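Local coordinates for pesticidal crystal protein Cry2Aa (Bacillus thuringiensis serovar kurstaki, PDB 1I5P) that kills mosquito and moth larvae by binding to their midgut epithelial cells and promoting colloid-osmotic lysis, at residues A[51-56]-A[91-96]; A[485-490]-A[537-542]. All blocks are in the same frame, centred on the assembly; numbering follows the deposited sequence.

Contact 1: A[51-56]-A[91-96]; sequences APVVGT and QDILRE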
loop_
_atom_site.group_PDB
_atom_site.type_symbol
_atom_site.label_atom_id
_atom_site.label_comp_id
_atom_site.label_asym_id
_atom_site.label_seq_id
_atom_site.Cartn_x
_atom_site.Cartn_y
_atom_site.Cartn_z
ATOM N N ALA A 51 4.260 -4.859 -14.743
ATOM C CA ALA A 51 5.517 -5.564 -14.956
ATOM C C ALA A 51 5.997 -6.039 -13.591
ATOM O O ALA A 51 6.188 -5.233 -12.682
ATOM C CB ALA A 51 6.540 -4.624 -15.577
ATOM N N PRO A 52 6.182 -7.358 -13.425
ATOM C CA PRO A 52 6.639 -7.937 -12.158
ATOM C C PRO A 52 7.888 -7.300 -11.549
ATOM O O PRO A 52 8.043 -7.296 -10.328
ATOM C CB PRO A 52 6.862 -9.406 -12.512
ATOM C CG PRO A 52 7.159 -9.361 -13.995
ATOM C CD PRO A 52 6.098 -8.403 -14.456
ATOM N N VAL A 53 8.782 -6.774 -12.383
ATOM C CA VAL A 53 9.991 -6.149 -11.864
ATOM C C VAL A 53 9.681 -5.018 -10.873
ATOM O O VAL A 53 10.464 -4.758 -9.954
ATOM C CB VAL A 53 10.866 -5.581 -13.008
ATOM C CG1 VAL A 53 10.169 -4.399 -13.669
ATOM C CG2 VAL A 53 12.223 -5.170 -12.467
ATOM N N VAL A 54 8.545 -4.347 -11.045
ATOM C CA VAL A 54 8.209 -3.247 -10.140
ATOM C C VAL A 54 8.070 -3.785 -8.721
ATOM O O VAL A 54 8.461 -3.126 -7.755
ATOM C CB VAL A 54 6.897 -2.516 -10.563
ATOM C CG1 VAL A 54 7.003 -2.062 -12.016
ATOM C CG2 VAL A 54 5.689 -3.421 -10.366
ATOM N N GLY A 55 7.532 -4.995 -8.609
ATOM C CA GLY A 55 7.364 -5.619 -7.312
ATOM C C GLY A 55 8.706 -5.984 -6.706
ATOM O O GLY A 55 8.922 -5.812 -5.509
ATOM N N THR A 56 9.613 -6.482 -7.540
ATOM C CA THR A 56 10.942 -6.850 -7.075
ATOM C C THR A 56 11.700 -5.613 -6.600
ATOM O O THR A 56 12.299 -5.616 -5.521
ATOM C CB THR A 56 11.768 -7.526 -8.190
ATOM O OG1 THR A 56 11.062 -8.670 -8.687
ATOM C CG2 THR A 56 13.118 -7.981 -7.648
ATOM N N GLN A 91 11.639 -1.312 -21.145
ATOM C CA GLN A 91 10.872 -1.205 -22.377
ATOM C C GLN A 91 9.510 -1.857 -22.185
ATOM O O GLN A 91 8.508 -1.359 -22.679
ATOM C CB GLN A 91 11.602 -1.872 -23.549
ATOM C CG GLN A 91 12.941 -1.240 -23.901
ATOM C CD GLN A 91 13.592 -1.889 -25.108
ATOM O OE1 GLN A 91 13.262 -3.018 -25.475
ATOM N NE2 GLN A 91 14.536 -1.184 -25.726
ATOM N N ASP A 92 9.476 -2.971 -21.461
ATOM C CA ASP A 92 8.223 -3.677 -21.221
ATOM C C ASP A 92 7.288 -2.888 -20.308
ATOM O O ASP A 92 6.071 -2.928 -20.467
ATOM C CB ASP A 92 8.499 -5.052 -20.616
ATOM C CG ASP A 92 7.232 -5.755 -20.187
ATOM O OD1 ASP A 92 6.497 -6.255 -21.071
ATOM O OD2 ASP A 92 6.965 -5.799 -18.964
ATOM N N ILE A 93 7.860 -2.184 -19.339
ATOM C CA ILE A 93 7.056 -1.375 -18.430
ATOM C C ILE A 93 6.298 -0.344 -19.260
ATOM O O ILE A 93 5.097 -0.154 -19.085
ATOM C CB ILE A 93 7.944 -0.646 -17.401
ATOM C CG1 ILE A 93 8.375 -1.633 -16.308
ATOM C CG2 ILE A 93 7.194 0.547 -16.806
ATOM C CD1 ILE A 93 9.354 -1.050 -15.294
ATOM N N LEU A 94 7.013 0.317 -20.168
ATOM C CA LEU A 94 6.409 1.321 -21.035
ATOM C C LEU A 94 5.334 0.713 -21.911
ATOM O O LEU A 94 4.241 1.261 -22.042
ATOM C CB LEU A 94 7.457 1.968 -21.940
ATOM C CG LEU A 94 6.848 2.795 -23.084
ATOM C CD1 LEU A 94 6.130 4.030 -22.528
ATOM C CD2 LEU A 94 7.940 3.202 -24.053
ATOM N N ARG A 95 5.643 -0.422 -22.524
ATOM C CA ARG A 95 4.676 -1.050 -23.402
ATOM C C ARG A 95 3.459 -1.614 -22.694
ATOM O O ARG A 95 2.350 -1.548 -23.223
ATOM C CB ARG A 95 5.377 -2.104 -24.252
ATOM C CG ARG A 95 6.450 -1.468 -25.144
ATOM C CD ARG A 95 5.978 -0.092 -25.644
ATOM N NE ARG A 95 6.818 0.505 -26.677
ATOM C CZ ARG A 95 6.589 0.401 -27.983
ATOM N NH1 ARG A 95 5.544 -0.281 -28.425
ATOM N NH2 ARG A 95 7.396 0.997 -28.850
ATOM N N GLU A 96 3.642 -2.161 -21.499
ATOM C CA GLU A 96 2.486 -2.681 -20.781
ATOM C C GLU A 96 1.672 -1.515 -20.233
ATOM O O GLU A 96 0.468 -1.635 -20.029
ATOM C CB GLU A 96 2.916 -3.615 -19.649
ATOM C CG GLU A 96 3.598 -4.883 -20.144
ATOM C CD GLU A 96 3.428 -6.053 -19.197
ATOM O OE1 GLU A 96 2.284 -6.518 -19.033
ATOM O OE2 GLU A 96 4.438 -6.510 -18.619
#

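Contact 2: A[485-490]-A[537-542]; sequences HLAPED and RGNGNS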
loop_
_atom_site.group_PDB
_atom_site.type_symbol
_atom_site.label_atom_id
_atom_site.label_comp_id
_atom_site.label_asym_id
_atom_site.label_seq_id
_atom_site.Cartn_x
_atom_site.Cartn_y
_atom_site.Cartn_z
ATOM N N HIS A 485 0.957 -4.687 17.382
ATOM C CA HIS A 485 2.106 -4.664 16.487
ATOM C C HIS A 485 3.336 -5.348 17.052
ATOM O O HIS A 485 3.723 -5.105 18.191
ATOM C CB HIS A 485 2.425 -3.217 16.132
ATOM C CG HIS A 485 1.283 -2.515 15.474
ATOM N ND1 HIS A 485 1.048 -2.597 14.120
ATOM C CD2 HIS A 485 0.251 -1.811 15.995
ATOM C CE1 HIS A 485 -0.082 -1.976 13.835
ATOM N NE2 HIS A 485 -0.585 -1.490 14.955
ATOM N N LEU A 486 3.953 -6.203 16.244
ATOM C CA LEU A 486 5.146 -6.919 16.678
ATOM C C LEU A 486 6.430 -6.211 16.250
ATOM O O LEU A 486 6.692 -6.040 15.054
ATOM C CB LEU A 486 5.134 -8.351 16.125
ATOM C CG LEU A 486 6.300 -9.264 16.526
ATOM C CD1 LEU A 486 6.366 -9.372 18.047
ATOM C CD2 LEU A 486 6.119 -10.652 15.903
ATOM N N ALA A 487 7.226 -5.803 17.234
ATOM C CA ALA A 487 8.489 -5.137 16.961
ATOM C C ALA A 487 9.466 -6.179 16.426
ATOM O O ALA A 487 9.305 -7.371 16.683
ATOM C CB ALA A 487 9.038 -4.510 18.240
ATOM N N PRO A 488 10.475 -5.741 15.655
ATOM C CA PRO A 488 11.487 -6.626 15.075
ATOM C C PRO A 488 12.187 -7.449 16.145
ATOM O O PRO A 488 12.279 -7.026 17.301
ATOM C CB PRO A 488 12.424 -5.648 14.373
ATOM C CG PRO A 488 11.473 -4.588 13.909
ATOM C CD PRO A 488 10.658 -4.365 15.165
ATOM N N GLU A 489 12.678 -8.620 15.758
ATOM C CA GLU A 489 13.362 -9.506 16.694
ATOM C C GLU A 489 14.690 -8.904 17.142
ATOM O O GLU A 489 15.097 -9.069 18.290
ATOM C CB GLU A 489 13.603 -10.865 16.036
ATOM C CG GLU A 489 12.622 -11.183 14.925
ATOM C CD GLU A 489 11.761 -12.401 15.216
ATOM O OE1 GLU A 489 11.057 -12.414 16.250
ATOM O OE2 GLU A 489 11.788 -13.347 14.400
ATOM N N ASP A 490 15.362 -8.204 16.235
ATOM C CA ASP A 490 16.645 -7.588 16.561
ATOM C C ASP A 490 16.517 -6.077 16.710
ATOM O O ASP A 490 15.409 -5.550 16.777
ATOM C CB ASP A 490 17.685 -7.933 15.489
ATOM C CG ASP A 490 17.269 -7.494 14.093
ATOM O OD1 ASP A 490 18.095 -7.645 13.165
ATOM O OD2 ASP A 490 16.130 -7.005 13.919
ATOM N N ARG A 537 4.244 -5.066 20.685
ATOM C CA ARG A 537 4.951 -6.090 21.441
ATOM C C ARG A 537 6.432 -5.719 21.386
ATOM O O ARG A 537 7.071 -5.859 20.341
ATOM C CB ARG A 537 4.724 -7.460 20.794
ATOM C CG ARG A 537 5.275 -8.632 21.588
ATOM C CD ARG A 537 4.493 -8.825 22.868
ATOM N NE ARG A 537 4.959 -9.972 23.636
ATOM C CZ ARG A 537 4.376 -10.408 24.747
ATOM N NH1 ARG A 537 3.299 -9.790 25.217
ATOM N NH2 ARG A 537 4.873 -11.453 25.389
ATOM N N GLY A 538 6.970 -5.240 22.506
ATOM C CA GLY A 538 8.362 -4.829 22.547
ATOM C C GLY A 538 9.413 -5.912 22.380
ATOM O O GLY A 538 9.138 -7.107 22.525
ATOM N N ASN A 539 10.634 -5.485 22.083
ATOM C CA ASN A 539 11.746 -6.403 21.894
ATOM C C ASN A 539 12.883 -6.048 22.847
ATOM O O ASN A 539 13.991 -6.567 22.723
ATOM C CB ASN A 539 12.238 -6.328 20.450
ATOM C CG ASN A 539 12.589 -4.916 20.037
ATOM O OD1 ASN A 539 12.588 -4.001 20.864
ATOM N ND2 ASN A 539 12.894 -4.728 18.753
ATOM N N GLY A 540 12.609 -5.150 23.788
ATOM C CA GLY A 540 13.616 -4.757 24.755
ATOM C C GLY A 540 14.581 -3.682 24.294
ATOM O O GLY A 540 15.514 -3.340 25.013
ATOM N N ASN A 541 14.374 -3.137 23.103
ATOM C CA ASN A 541 15.273 -2.104 22.599
ATOM C C ASN A 541 14.743 -0.689 22.768
ATOM O O ASN A 541 13.537 -0.467 22.874
ATOM C CB ASN A 541 15.579 -2.348 21.119
ATOM C CG ASN A 541 16.395 -3.596 20.893
ATOM O OD1 ASN A 541 17.427 -3.795 21.533
ATOM N ND2 ASN A 541 15.943 -4.447 19.975
ATOM N N SER A 542 15.663 0.267 22.806
ATOM C CA SER A 542 15.291 1.666 22.933
ATOM C C SER A 542 15.354 2.333 21.568
ATOM O O SER A 542 16.284 2.107 20.795
ATOM C CB SER A 542 16.223 2.389 23.904
ATOM O OG SER A 542 15.791 2.194 25.240
#

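Contact 1: A[51-56]-A[91-96]
I93 reaches A51 and the two valines because its CG1 stands anti to its carbonyl carbon (chi1 -78°) and the chain then runs straight on (chi2 175°), carrying CD1 out from helix 88-101. I93 CG1 lies 3.6 Å from A51 CB, so the methyl group rests against the middle of the isoleucine, while I93 CD1 goes further and meets V53 CG1 at 3.8 Å. The side chains of V53 and I93 stand roughly perpendicular to each other; V54 offers its CG1 to I93 CD1 more loosely, at 4.2 Å. I93 suits the place because its CG1-CD1 branch is long enough to reach past A51 to the valines, and the small A51 lets the two backbones come near. The contact joins A51 and the first turn of helix 53-65 to helix 88-101 in the N-terminal delta-endotoxin helical bundle. Helix 170-193 adds P175 and L176 around I93, and V53 packs on I80 and I81. Beside this apolar patch two acids converge: D92 OD2 and E96 OE2 are 2.6 Å apart, so one carboxyl group probably holds a proton. D92 OD2 also touches A51 CB, and E96 OE1 forms a salt bridge with K42 of helix 31-44.

Contact 2: A[485-490]-A[537-542]
L486 and R537 project from the same face of a parallel strand pair and cross at a slant, the leucine methyl CD1 lying 3.7 Å from R537 CB and nearly as close to CG. The leucine packs on the aliphatic root of the arginine, which bends at chi2 (68°) and takes its guanidinium group away to N602, where NH1 is hydrogen-bonded. Y475 touches both side chains, and long residues with apolar stems suit this partly exposed face. The backbone is joined on either side of L486: R537 N donates to H485 O, and A487 N to R537 O at 3.1 Å. This is the parallel pairing of strands 483-486 and 530-537 in the C-terminal jelly-roll sandwich, and it ends here as both segments turn into loops. Beyond it N539 takes over. Its CG sits between the backbone N and the carbonyl carbon (chi1 55°), turning the amide toward segment 485-490, where N539 ND2 donates to P488 O at 2.8 Å with that oxygen close to the amide plane. The small A487 lays its CB over the face of this amide, 3.9 Å from N539 ND2. At the amide's other end, N539 OD1 accepts from N541 N at 3.0 Å, closing an Asx turn, so one asparagine both shapes its own loop and ties it to the neighbouring one. ND2 is also hydrogen-bonded to Y543 OH.

Contact 1 comes first along the chain and is complete long before contact 2 opens. Their centres lie 36 Å apart, with about 19 Å between nearest atoms, and they share no helix, strand or sheet. The 51-56/91-96 pair belongs to the N-terminal helical bundle, generally regarded in this family as the pore-forming domain, whereas 485-490/537-542 lies in the C-terminal beta sandwich; the sequence of the middle, beta-prism domain runs between them. Each contact therefore ties together chain segments within its own domain, one by packing helices and the other by joining strand ends and loops, and neither bridges the two domains directly.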